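Long-range contacts in aryl acylamidase (bacterium CSBL00001, PDB 4YJ6), which probably hydrolyses the amide bond of aryl acylamides, as a member of the amidase signature family of enzymes: residues 26-31 against 60-64; 321-325 against 374-378; 228-232 against 478-483. All coordinates share one frame; numbering follows the deposited sequence.

Interaction 1: residues 26-31 against 60-64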
ATOM      1  N   SER A  26      -8.097 -12.087  25.929  1.00 18.08           N
ATOM      2  CA  SER A  26      -6.659 -11.991  26.171  1.00 15.59           C
ATOM      3  C   SER A  26      -5.898 -11.797  24.862  1.00 14.77           C
ATOM      4  O   SER A  26      -6.280 -12.353  23.861  1.00 15.26           O
ATOM      5  CB  SER A  26      -6.148 -13.304  26.769  1.00 17.94           C
ATOM      6  OG  SER A  26      -4.734 -13.197  27.008  1.00 24.77           O
ATOM      7  N   PRO A  27      -4.778 -11.043  24.903  1.00 13.62           N
ATOM      8  CA  PRO A  27      -3.860 -11.011  23.752  1.00 14.47           C
ATOM      9  C   PRO A  27      -3.496 -12.428  23.292  1.00 13.77           C
ATOM     10  O   PRO A  27      -3.370 -12.665  22.092  1.00 13.55           O
ATOM     11  CB  PRO A  27      -2.632 -10.300  24.303  1.00 16.52           C
ATOM     12  CG  PRO A  27      -3.140  -9.472  25.436  1.00 17.75           C
ATOM     13  CD  PRO A  27      -4.289 -10.234  26.030  1.00 14.09           C
ATOM     14  N   ARG A  28      -3.329 -13.365  24.226  1.00 14.68           N
ATOM     15  CA  ARG A  28      -3.048 -14.741  23.826  1.00 17.25           C
ATOM     16  C   ARG A  28      -4.122 -15.290  22.908  1.00 15.48           C
ATOM     17  O   ARG A  28      -3.826 -15.983  21.944  1.00 16.10           O
ATOM     18  CB  ARG A  28      -2.962 -15.670  25.047  1.00 18.83           C
ATOM     19  CG  ARG A  28      -1.859 -15.345  26.065  1.00 22.03           C
ATOM     20  CD  ARG A  28      -1.918 -16.424  27.149  1.00 22.61           C
ATOM     21  NE  ARG A  28      -0.950 -16.286  28.240  1.00 23.72           N
ATOM     22  CZ  ARG A  28       0.250 -16.860  28.255  1.00 21.79           C
ATOM     23  NH1 ARG A  28       0.661 -17.599  27.197  1.00 20.20           N
ATOM     24  NH2 ARG A  28       1.027 -16.712  29.348  1.00 25.00           N
ATOM     25  N   GLU A  29      -5.392 -14.993  23.213  1.00 15.08           N
ATOM     26  CA  GLU A  29      -6.470 -15.552  22.442  1.00 16.51           C
ATOM     27  C   GLU A  29      -6.556 -14.826  21.091  1.00 15.59           C
ATOM     28  O   GLU A  29      -6.849 -15.427  20.082  1.00 16.54           O
ATOM     29  CB  GLU A  29      -7.800 -15.450  23.191  1.00 20.43           C
ATOM     30  CG  GLU A  29      -8.908 -16.110  22.426  1.00 24.00           C
ATOM     31  CD  GLU A  29     -10.254 -16.074  23.147  1.00 35.71           C
ATOM     32  OE1 GLU A  29     -11.292 -16.368  22.481  1.00 37.53           O
ATOM     33  OE2 GLU A  29     -10.271 -15.753  24.365  1.00 35.03           O
ATOM     34  N   VAL A  30      -6.254 -13.536  21.074  1.00 13.21           N
ATOM     35  CA  VAL A  30      -6.206 -12.832  19.788  1.00 13.80           C
ATOM     36  C   VAL A  30      -5.189 -13.521  18.879  1.00 13.93           C
ATOM     37  O   VAL A  30      -5.453 -13.767  17.709  1.00 14.55           O
ATOM     38  CB  VAL A  30      -5.805 -11.364  19.955  1.00 12.94           C
ATOM     39  CG1 VAL A  30      -5.636 -10.754  18.544  1.00 14.53           C
ATOM     40  CG2 VAL A  30      -6.881 -10.596  20.750  1.00 14.74           C
ATOM     41  N   VAL A  31      -4.011 -13.841  19.410  1.00 13.10           N
ATOM     42  CA  VAL A  31      -2.976 -14.456  18.559  1.00 12.63           C
ATOM     43  C   VAL A  31      -3.424 -15.841  18.076  1.00 15.08           C
ATOM     44  O   VAL A  31      -3.322 -16.146  16.890  1.00 14.93           O
ATOM     45  CB  VAL A  31      -1.661 -14.558  19.310  1.00 11.61           C
ATOM     46  CG1 VAL A  31      -0.655 -15.442  18.584  1.00 11.94           C
ATOM     47  CG2 VAL A  31      -1.110 -13.129  19.564  1.00 14.48           C
ATOM     48  N   ALA A  60       2.459 -11.685  23.236  1.00 11.97           N
ATOM     49  CA  ALA A  60       1.105 -11.689  23.817  1.00 12.03           C
ATOM     50  C   ALA A  60       1.147 -12.022  25.304  1.00 13.85           C
ATOM     51  O   ALA A  60       0.380 -11.450  26.089  1.00 12.55           O
ATOM     52  CB  ALA A  60       0.225 -12.681  23.096  1.00 13.09           C
ATOM     53  N   ALA A  61       2.004 -12.973  25.698  1.00 12.68           N
ATOM     54  CA  ALA A  61       2.115 -13.326  27.149  1.00 11.82           C
ATOM     55  C   ALA A  61       2.566 -12.139  27.975  1.00 12.33           C
ATOM     56  O   ALA A  61       2.057 -11.892  29.065  1.00 13.26           O
ATOM     57  CB  ALA A  61       3.077 -14.536  27.369  1.00 12.29           C
ATOM     58  N   ALA A  62       3.528 -11.381  27.453  1.00 11.73           N
ATOM     59  CA  ALA A  62       4.046 -10.223  28.169  1.00 14.99           C
ATOM     60  C   ALA A  62       2.982  -9.111  28.217  1.00 13.20           C
ATOM     61  O   ALA A  62       2.833  -8.423  29.225  1.00 13.19           O
ATOM     62  CB  ALA A  62       5.349  -9.728  27.497  1.00 14.92           C
ATOM     63  N   LEU A  63       2.237  -8.957  27.126  1.00 10.74           N
ATOM     64  CA  LEU A  63       1.195  -7.919  27.070  1.00 11.92           C
ATOM     65  C   LEU A  63       0.087  -8.289  28.052  1.00 13.11           C
ATOM     66  O   LEU A  63      -0.443  -7.441  28.805  1.00 13.91           O
ATOM     67  CB  LEU A  63       0.631  -7.852  25.648  1.00 11.75           C
ATOM     68  CG  LEU A  63       0.087  -6.519  25.097  1.00 20.33           C
ATOM     69  CD1 LEU A  63      -1.010  -6.746  24.050  1.00 15.80           C
ATOM     70  CD2 LEU A  63      -0.251  -5.396  26.076  1.00 16.00           C
ATOM     71  N   GLU A  64      -0.242  -9.573  28.068  1.00 13.75           N
ATOM     72  CA  GLU A  64      -1.277 -10.048  28.978  1.00 13.57           C
ATOM     73  C   GLU A  64      -0.856  -9.768  30.418  1.00 14.07           C
ATOM     74  O   GLU A  64      -1.678  -9.301  31.229  1.00 13.59           O
ATOM     75  CB  GLU A  64      -1.521 -11.531  28.772  1.00 14.37           C
ATOM     76  CG  GLU A  64      -2.519 -12.124  29.797  1.00 16.10           C
ATOM     77  CD  GLU A  64      -2.604 -13.629  29.698  1.00 22.00           C
ATOM     78  OE1 GLU A  64      -3.588 -14.143  29.122  1.00 22.72           O
ATOM     79  OE2 GLU A  64      -1.675 -14.310  30.204  1.00 25.52           O
TER
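Pro27 lays the CB-CG side of its ring over the backbone and side chains of segment 60-64: Pro27 CB packs on Ala60 CB at 3.9 Å, and Pro27 CG meets Leu63 CD1 at 3.7 Å. Ala60 CB also lies against Pro27 C and O and touches Val31 CG2. The short helix axes are 8.7 Å apart and nearly antiparallel at 152°. Beside these apolar contacts, a polar group is centred on Glu64. With CG anti to the backbone N (chi1 175°) and the chain extended beyond it, Glu64 reaches across to the start of the other helix. There Ser26 OG donates to Glu64 OE1 at 2.6 Å, on the anti side but tilted out of the carboxylate plane, while the same OG accepts from Arg28 N at 3.1 Å as the N-cap of helix 27-45. The hydroxyl thus bridges the carboxylate and the first turn of the helix. Arg28 NE forms a nearly straight salt bridge with Glu64 OE2 at 2.9 Å; the NE approaches from above the carboxylate plane, and the two flat groups are turned 55° apart. Ala61 CB lies over one face of the guanidinium, toward its rim, 3.6 Å from Arg28 NH2. The contact joins the first turn of helix 27-45 to the middle of helix 53-69, between which the chain passes through strand 48-51, which pairs with strand 126-131.

Interaction 2: residues 321-325 against 374-378; sequences AWCRM and DQLLR
Asp374 OD1 accepts from Arg324 NH2 at 2.8 Å and, weakly, from Gln370 one turn earlier on its own helix. Arg324 NE donates to Asp374 OD2 at 2.9 Å, almost straight, so the arginine grips the carboxylate side-on, one nitrogen to each oxygen. Both oxygens are met on their syn sides, and the planes of the two groups lie only 20° apart. The bend at chi3 (-66°) turns the arginine chain back so that NE and NH2 face the aspartate together. A leucine in place of Arg324 would probably leave the largely buried Asp374 carboxylate without its countercharge and the two bonds of the bidentate pair. Next to the ion pair, Ala321 CB touches Asp374 OD1 and packs on Leu377 CD1 at 4.0 Å. Farther along, the CE methyl of Met325, a selenomethionine, comes within 3.5 Å of Arg378 NH1; that arginine's NE is bonded to the Phe438 carbonyl, and its guanidinium makes a cation-pi contact with Tyr221. The short helical segments cross at -122°, their axes 10.3 Å apart. Helices 315-339 and 368-389 are flanked by helix 354-363, whose Trp359 and Val363 touch Arg324, and by helix 434-439, where Phe438 meets Met325 and Leu377.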
ATOM      1  N   ALA A 321       9.919   6.927 -17.124  1.00 13.21           N
ATOM      2  CA  ALA A 321      10.711   7.701 -16.152  1.00 13.80           C
ATOM      3  C   ALA A 321      10.592   7.075 -14.774  1.00 12.73           C
ATOM      4  O   ALA A 321      11.588   6.947 -14.046  1.00 11.51           O
ATOM      5  CB  ALA A 321      10.233   9.173 -16.093  1.00 13.92           C
ATOM      6  N   TRP A 322       9.379   6.695 -14.387  1.00 12.01           N
ATOM      7  CA  TRP A 322       9.212   5.985 -13.086  1.00 12.15           C
ATOM      8  C   TRP A 322      10.048   4.721 -13.005  1.00 11.39           C
ATOM      9  O   TRP A 322      10.767   4.490 -12.015  1.00 11.03           O
ATOM     10  CB  TRP A 322       7.741   5.613 -12.877  1.00 10.75           C
ATOM     11  CG  TRP A 322       7.496   4.988 -11.487  1.00 11.36           C
ATOM     12  CD1 TRP A 322       7.207   5.662 -10.316  1.00 12.60           C
ATOM     13  CD2 TRP A 322       7.502   3.600 -11.152  1.00 12.11           C
ATOM     14  NE1 TRP A 322       7.056   4.770  -9.292  1.00 10.75           N
ATOM     15  CE2 TRP A 322       7.229   3.498  -9.775  1.00 11.18           C
ATOM     16  CE3 TRP A 322       7.749   2.424 -11.884  1.00 11.99           C
ATOM     17  CZ2 TRP A 322       7.175   2.275  -9.115  1.00 12.44           C
ATOM     18  CZ3 TRP A 322       7.702   1.215 -11.244  1.00 14.90           C
ATOM     19  CH2 TRP A 322       7.420   1.137  -9.854  1.00 13.37           C
ATOM     20  N   CYS A 323      10.011   3.911 -14.063  1.00 11.53           N
ATOM     21  CA  CYS A 323      10.793   2.677 -14.068  1.00 11.81           C
ATOM     22  C   CYS A 323      12.274   2.944 -13.940  1.00 12.17           C
ATOM     23  O   CYS A 323      12.972   2.233 -13.213  1.00 12.09           O
ATOM     24  CB  CYS A 323      10.523   1.866 -15.353  1.00 12.63           C
ATOM     25  SG  CYS A 323       8.876   1.091 -15.391  1.00 13.10           S
ATOM     26  N   ARG A 324      12.786   3.949 -14.650  1.00 12.53           N
ATOM     27  CA  ARG A 324      14.196   4.259 -14.505  1.00 12.93           C
ATOM     28  C   ARG A 324      14.527   4.752 -13.090  1.00 13.44           C
ATOM     29  O   ARG A 324      15.558   4.385 -12.527  1.00 13.89           O
ATOM     30  CB  ARG A 324      14.625   5.315 -15.537  1.00 13.64           C
ATOM     31  CG  ARG A 324      14.772   4.741 -16.969  1.00 14.42           C
ATOM     32  CD  ARG A 324      15.394   5.776 -17.908  1.00 16.03           C
ATOM     33  NE  ARG A 324      14.492   6.917 -18.098  1.00 14.74           N
ATOM     34  CZ  ARG A 324      13.582   7.036 -19.058  1.00 16.32           C
ATOM     35  NH1 ARG A 324      13.411   6.079 -20.002  1.00 15.80           N
ATOM     36  NH2 ARG A 324      12.811   8.116 -19.082  1.00 13.02           N
HETATM   37  N   MSE A 325      13.674   5.613 -12.522  1.00 13.29           N
HETATM   38  CA  MSE A 325      13.938   6.114 -11.171  1.00 15.50           C
HETATM   39  C   MSE A 325      13.956   5.021 -10.112  1.00 15.26           C
HETATM   40  O   MSE A 325      14.798   5.055  -9.215  1.00 15.57           O
HETATM   41  CB  MSE A 325      12.889   7.177 -10.817  1.00 14.76           C
HETATM   42  CG  MSE A 325      13.153   8.389 -11.595  1.00 15.26           C
HETATM   43 SE   MSE A 325      11.558   9.488 -11.391  1.00 44.71          SE
HETATM   44  CE  MSE A 325      11.602   9.836  -9.531  1.00 21.03           C
ATOM     45  N   ASP A 374      14.447  12.979 -16.479  1.00 13.78           N
ATOM     46  CA  ASP A 374      13.426  12.359 -15.631  1.00 12.02           C
ATOM     47  C   ASP A 374      13.056  13.308 -14.486  1.00 13.30           C
ATOM     48  O   ASP A 374      11.888  13.381 -14.098  1.00 11.58           O
ATOM     49  CB  ASP A 374      13.908  11.005 -15.101  1.00 13.72           C
ATOM     50  CG  ASP A 374      14.022   9.963 -16.223  1.00 16.14           C
ATOM     51  OD1 ASP A 374      13.517  10.238 -17.324  1.00 14.82           O
ATOM     52  OD2 ASP A 374      14.621   8.900 -16.026  1.00 15.71           O
ATOM     53  N   GLN A 375      14.045  14.010 -13.944  1.00 12.74           N
ATOM     54  CA  GLN A 375      13.801  14.991 -12.886  1.00 13.14           C
ATOM     55  C   GLN A 375      12.949  16.157 -13.367  1.00 13.68           C
ATOM     56  O   GLN A 375      12.103  16.668 -12.625  1.00 11.82           O
ATOM     57  CB  GLN A 375      15.131  15.521 -12.350  1.00 12.98           C
ATOM     58  CG  GLN A 375      15.893  14.452 -11.533  1.00 15.25           C
ATOM     59  CD  GLN A 375      17.328  14.837 -11.234  1.00 17.69           C
ATOM     60  OE1 GLN A 375      17.842  15.817 -11.752  1.00 18.15           O
ATOM     61  NE2 GLN A 375      17.984  14.041 -10.413  1.00 20.67           N
ATOM     62  N   LEU A 376      13.172  16.604 -14.607  1.00 12.42           N
ATOM     63  CA  LEU A 376      12.329  17.643 -15.202  1.00 12.85           C
ATOM     64  C   LEU A 376      10.886  17.151 -15.388  1.00 12.57           C
ATOM     65  O   LEU A 376       9.945  17.859 -15.100  1.00 12.52           O
ATOM     66  CB  LEU A 376      12.930  18.045 -16.559  1.00 13.92           C
ATOM     67  CG  LEU A 376      12.009  18.964 -17.393  1.00 19.54           C
ATOM     68  CD1 LEU A 376      11.797  20.293 -16.665  1.00 19.94           C
ATOM     69  CD2 LEU A 376      12.639  19.207 -18.761  1.00 22.76           C
ATOM     70  N   LEU A 377      10.727  15.915 -15.856  1.00 10.88           N
ATOM     71  CA  LEU A 377       9.400  15.320 -16.002  1.00 11.75           C
ATOM     72  C   LEU A 377       8.696  15.308 -14.641  1.00 11.06           C
ATOM     73  O   LEU A 377       7.550  15.705 -14.522  1.00 11.92           O
ATOM     74  CB  LEU A 377       9.505  13.901 -16.613  1.00 11.18           C
ATOM     75  CG  LEU A 377       8.179  13.125 -16.818  1.00 13.77           C
ATOM     76  CD1 LEU A 377       8.298  12.098 -17.955  1.00 13.45           C
ATOM     77  CD2 LEU A 377       7.731  12.392 -15.529  1.00 12.44           C
ATOM     78  N   ARG A 378       9.407  14.849 -13.618  1.00 11.12           N
ATOM     79  CA  ARG A 378       8.846  14.775 -12.288  1.00  9.70           C
ATOM     80  C   ARG A 378       8.414  16.159 -11.797  1.00 10.42           C
ATOM     81  O   ARG A 378       7.340  16.313 -11.213  1.00 10.24           O
ATOM     82  CB  ARG A 378       9.899  14.163 -11.326  1.00 13.20           C
ATOM     83  CG  ARG A 378       9.360  13.940  -9.922  1.00 12.57           C
ATOM     84  CD  ARG A 378      10.451  13.383  -9.040  1.00 14.30           C
ATOM     85  NE  ARG A 378       9.945  13.107  -7.695  1.00 11.69           N
ATOM     86  CZ  ARG A 378      10.698  12.610  -6.733  1.00 16.48           C
ATOM     87  NH1 ARG A 378      11.956  12.287  -7.003  1.00 14.83           N
ATOM     88  NH2 ARG A 378      10.180  12.392  -5.528  1.00 14.32           N
TER

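Interaction 3: residues 228-232 against 478-483; sequences TRTVR and ERASPW
Glu478 and Val231 lie alongside each other, running in opposite senses, with the carboxylate against the valine's backbone N and CB. Carried out from its helix by an extended chain (CG anti to the backbone N, chi1 -176°), Glu478 presents OE2 to Val231 N at 3.0 Å, with the N-H on the syn side but 31° out of the carboxylate plane. Glu478 OE1 lies 3.5 Å from Val231 CB. Two waters extend the grip: one donates to Glu478 OE2 and to Arg229 O, the other donates to Glu478 OE1 and accepts from Arg232 N. The carboxylate thereby serves two successive amides of the first turn of helix 231-241, one directly and one through water. This is the N-terminal end of the helix, where Thr230 is the N-cap and its OG1 accepts from Asp233 N; the negative charge here is likely to be favoured by the helix dipole. In the large mixed central sheet of the amidase signature fold, strand 223-228 leads through a short turn into this helix. Trp483, beyond the end of helix 467-480, turns its indole edge to the same turn. Its NE1 donates to Arg229 O at 3.0 Å in a bent bond (136°), with the oxygen somewhat out of the ring plane, and its CH2 meets Val231 CG2 at 3.9 Å. The first water lies over one face of the indole, toward its rim.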
ATOM      1  N   THR A 228      -6.614  -0.954   5.509  1.00  9.74           N
ATOM      2  CA  THR A 228      -7.615  -1.292   6.535  1.00 10.90           C
ATOM      3  C   THR A 228      -8.978  -1.510   5.867  1.00 12.46           C
ATOM      4  O   THR A 228      -9.118  -1.337   4.666  1.00 12.11           O
ATOM      5  CB  THR A 228      -7.805  -0.138   7.538  1.00 11.24           C
ATOM      6  OG1 THR A 228      -8.203   1.044   6.830  1.00 12.10           O
ATOM      7  CG2 THR A 228      -6.510   0.153   8.303  1.00 12.37           C
ATOM      8  N   ARG A 229      -9.998  -1.861   6.648  1.00 12.63           N
ATOM      9  CA  ARG A 229     -11.354  -1.947   6.100  1.00 12.10           C
ATOM     10  C   ARG A 229     -12.150  -0.711   6.451  1.00 11.85           C
ATOM     11  O   ARG A 229     -13.176  -0.453   5.814  1.00 12.95           O
ATOM     12  CB  ARG A 229     -12.107  -3.194   6.616  1.00 11.66           C
ATOM     13  CG  ARG A 229     -11.509  -4.519   6.070  1.00 13.27           C
ATOM     14  CD  ARG A 229     -12.299  -5.770   6.487  1.00 13.30           C
ATOM     15  NE  ARG A 229     -12.306  -5.911   7.935  1.00 14.31           N
ATOM     16  CZ  ARG A 229     -11.332  -6.494   8.642  1.00 13.81           C
ATOM     17  NH1 ARG A 229     -10.292  -7.077   8.046  1.00 12.86           N
ATOM     18  NH2 ARG A 229     -11.435  -6.515   9.957  1.00 12.20           N
ATOM     19  N   THR A 230     -11.725   0.036   7.471  1.00 12.85           N
ATOM     20  CA  THR A 230     -12.413   1.278   7.850  1.00 12.37           C
ATOM     21  C   THR A 230     -11.456   2.448   7.882  1.00 13.14           C
ATOM     22  O   THR A 230     -10.260   2.287   8.128  1.00 12.60           O
ATOM     23  CB  THR A 230     -13.048   1.218   9.252  1.00 12.35           C
ATOM     24  OG1 THR A 230     -12.011   1.244  10.272  1.00 12.68           O
ATOM     25  CG2 THR A 230     -13.877  -0.045   9.410  1.00 15.16           C
ATOM     26  N   VAL A 231     -12.006   3.635   7.675  1.00 12.13           N
ATOM     27  CA  VAL A 231     -11.189   4.830   7.711  1.00 11.54           C
ATOM     28  C   VAL A 231     -10.730   5.094   9.138  1.00 12.57           C
ATOM     29  O   VAL A 231      -9.585   5.493   9.343  1.00 11.21           O
ATOM     30  CB  VAL A 231     -11.940   6.044   7.111  1.00 12.87           C
ATOM     31  CG1 VAL A 231     -11.080   7.315   7.222  1.00 12.03           C
ATOM     32  CG2 VAL A 231     -12.298   5.719   5.634  1.00 12.17           C
ATOM     33  N   ARG A 232     -11.589   4.820  10.130  1.00 13.10           N
ATOM     34  CA  ARG A 232     -11.214   5.003  11.531  1.00 12.51           C
ATOM     35  C   ARG A 232      -9.972   4.145  11.865  1.00 11.99           C
ATOM     36  O   ARG A 232      -9.065   4.603  12.550  1.00 11.29           O
ATOM     37  CB  ARG A 232     -12.374   4.594  12.476  1.00 13.13           C
ATOM     38  CG  ARG A 232     -11.981   4.616  13.988  1.00 17.60           C
ATOM     39  CD  ARG A 232     -13.197   4.317  14.892  1.00 19.40           C
ATOM     40  NE  ARG A 232     -14.164   5.409  14.715  1.00 31.54           N
ATOM     41  CZ  ARG A 232     -15.448   5.286  14.324  1.00 41.08           C
ATOM     42  NH1 ARG A 232     -16.020   4.083  14.108  1.00 39.16           N
ATOM     43  NH2 ARG A 232     -16.188   6.393  14.168  1.00 38.72           N
ATOM     44  N   GLU A 478     -17.240   7.195   3.213  1.00 10.62           N
ATOM     45  CA  GLU A 478     -17.513   5.918   3.818  1.00 11.92           C
ATOM     46  C   GLU A 478     -18.914   5.902   4.432  1.00 14.48           C
ATOM     47  O   GLU A 478     -19.608   4.885   4.358  1.00 15.18           O
ATOM     48  CB  GLU A 478     -16.451   5.666   4.919  1.00 11.11           C
ATOM     49  CG  GLU A 478     -16.550   4.313   5.598  1.00 12.70           C
ATOM     50  CD  GLU A 478     -15.490   4.197   6.688  1.00 13.61           C
ATOM     51  OE1 GLU A 478     -15.334   5.162   7.459  1.00 16.50           O
ATOM     52  OE2 GLU A 478     -14.856   3.147   6.749  1.00 16.31           O
ATOM     53  N   ARG A 479     -19.312   7.005   5.048  1.00 12.73           N
ATOM     54  CA  ARG A 479     -20.638   7.081   5.669  1.00 14.80           C
ATOM     55  C   ARG A 479     -21.734   7.097   4.601  1.00 17.96           C
ATOM     56  O   ARG A 479     -22.765   6.435   4.742  1.00 16.59           O
ATOM     57  CB  ARG A 479     -20.768   8.344   6.494  1.00 14.72           C
ATOM     58  CG  ARG A 479     -19.983   8.282   7.810  1.00 16.55           C
ATOM     59  CD  ARG A 479     -20.338   9.457   8.700  1.00 17.58           C
ATOM     60  NE  ARG A 479     -19.838  10.731   8.174  1.00 18.70           N
ATOM     61  CZ  ARG A 479     -18.617  11.216   8.399  1.00 17.93           C
ATOM     62  NH1 ARG A 479     -17.775  10.551   9.167  1.00 19.00           N
ATOM     63  NH2 ARG A 479     -18.255  12.393   7.895  1.00 18.82           N
ATOM     64  N   ALA A 480     -21.495   7.872   3.546  1.00 16.13           N
ATOM     65  CA  ALA A 480     -22.537   8.124   2.520  1.00 15.46           C
ATOM     66  C   ALA A 480     -22.623   7.017   1.478  1.00 17.22           C
ATOM     67  O   ALA A 480     -23.683   6.789   0.870  1.00 20.49           O
ATOM     68  CB  ALA A 480     -22.273   9.440   1.843  1.00 17.05           C
ATOM     69  N   SER A 481     -21.503   6.347   1.249  1.00 14.56           N
ATOM     70  CA  SER A 481     -21.384   5.307   0.233  1.00 14.78           C
ATOM     71  C   SER A 481     -20.580   4.134   0.780  1.00 15.64           C
ATOM     72  O   SER A 481     -19.456   3.865   0.347  1.00 15.97           O
ATOM     73  CB  SER A 481     -20.698   5.910  -1.014  1.00 18.09           C
ATOM     74  OG  SER A 481     -20.548   4.961  -2.082  1.00 18.95           O
ATOM     75  N   PRO A 482     -21.157   3.423   1.751  1.00 15.15           N
ATOM     76  CA  PRO A 482     -20.438   2.329   2.390  1.00 17.30           C
ATOM     77  C   PRO A 482     -20.040   1.218   1.439  1.00 18.25           C
ATOM     78  O   PRO A 482     -20.699   0.964   0.417  1.00 18.36           O
ATOM     79  CB  PRO A 482     -21.423   1.804   3.443  1.00 18.58           C
ATOM     80  CG  PRO A 482     -22.766   2.349   3.052  1.00 18.45           C
ATOM     81  CD  PRO A 482     -22.495   3.644   2.338  1.00 18.22           C
ATOM     82  N   TRP A 483     -18.936   0.563   1.792  1.00 14.49           N
ATOM     83  CA  TRP A 483     -18.427  -0.563   1.046  1.00 15.29           C
ATOM     84  C   TRP A 483     -18.362  -1.834   1.895  1.00 14.32           C
ATOM     85  O   TRP A 483     -18.006  -2.889   1.386  1.00 14.79           O
ATOM     86  CB  TRP A 483     -17.036  -0.261   0.479  1.00 14.52           C
ATOM     87  CG  TRP A 483     -15.969   0.023   1.538  1.00 13.48           C
ATOM     88  CD1 TRP A 483     -15.266  -0.895   2.278  1.00 14.21           C
ATOM     89  CD2 TRP A 483     -15.477   1.310   1.909  1.00 12.24           C
ATOM     90  NE1 TRP A 483     -14.360  -0.242   3.099  1.00 12.53           N
ATOM     91  CE2 TRP A 483     -14.470   1.107   2.897  1.00 11.88           C
ATOM     92  CE3 TRP A 483     -15.790   2.619   1.516  1.00 12.14           C
ATOM     93  CZ2 TRP A 483     -13.785   2.166   3.502  1.00 14.59           C
ATOM     94  CZ3 TRP A 483     -15.087   3.682   2.107  1.00 13.30           C
ATOM     95  CH2 TRP A 483     -14.098   3.436   3.104  1.00 12.54           C
TER
HETATM   96  O   HOH W   1     -15.833   0.794   6.176  1.00 18.60           O
HETATM   97  O   HOH W   2     -14.491   4.625   9.875  1.00 12.76           O

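In the fold
Interactions 1 and 2 each pair two helices, whereas interaction 3 joins a strand-to-helix turn to the end of a distant helix and the segment after it. The centre of interaction 1 lies about 27 Å from the centre of the chain, and the contact is only partly buried; interactions 2 and 3 are buried contacts, on opposite sides of that centre. All three use a carboxylate differently: in 1 it is split between a hydroxyl and an arginine, in 2 it meets one arginine side-on, and in 3 it takes a backbone amide and waters, with no salt bridge between its segments. Along the chain, interaction 2 is nested within the loop closed by interaction 3, with interaction 1 preceding both; none touches another.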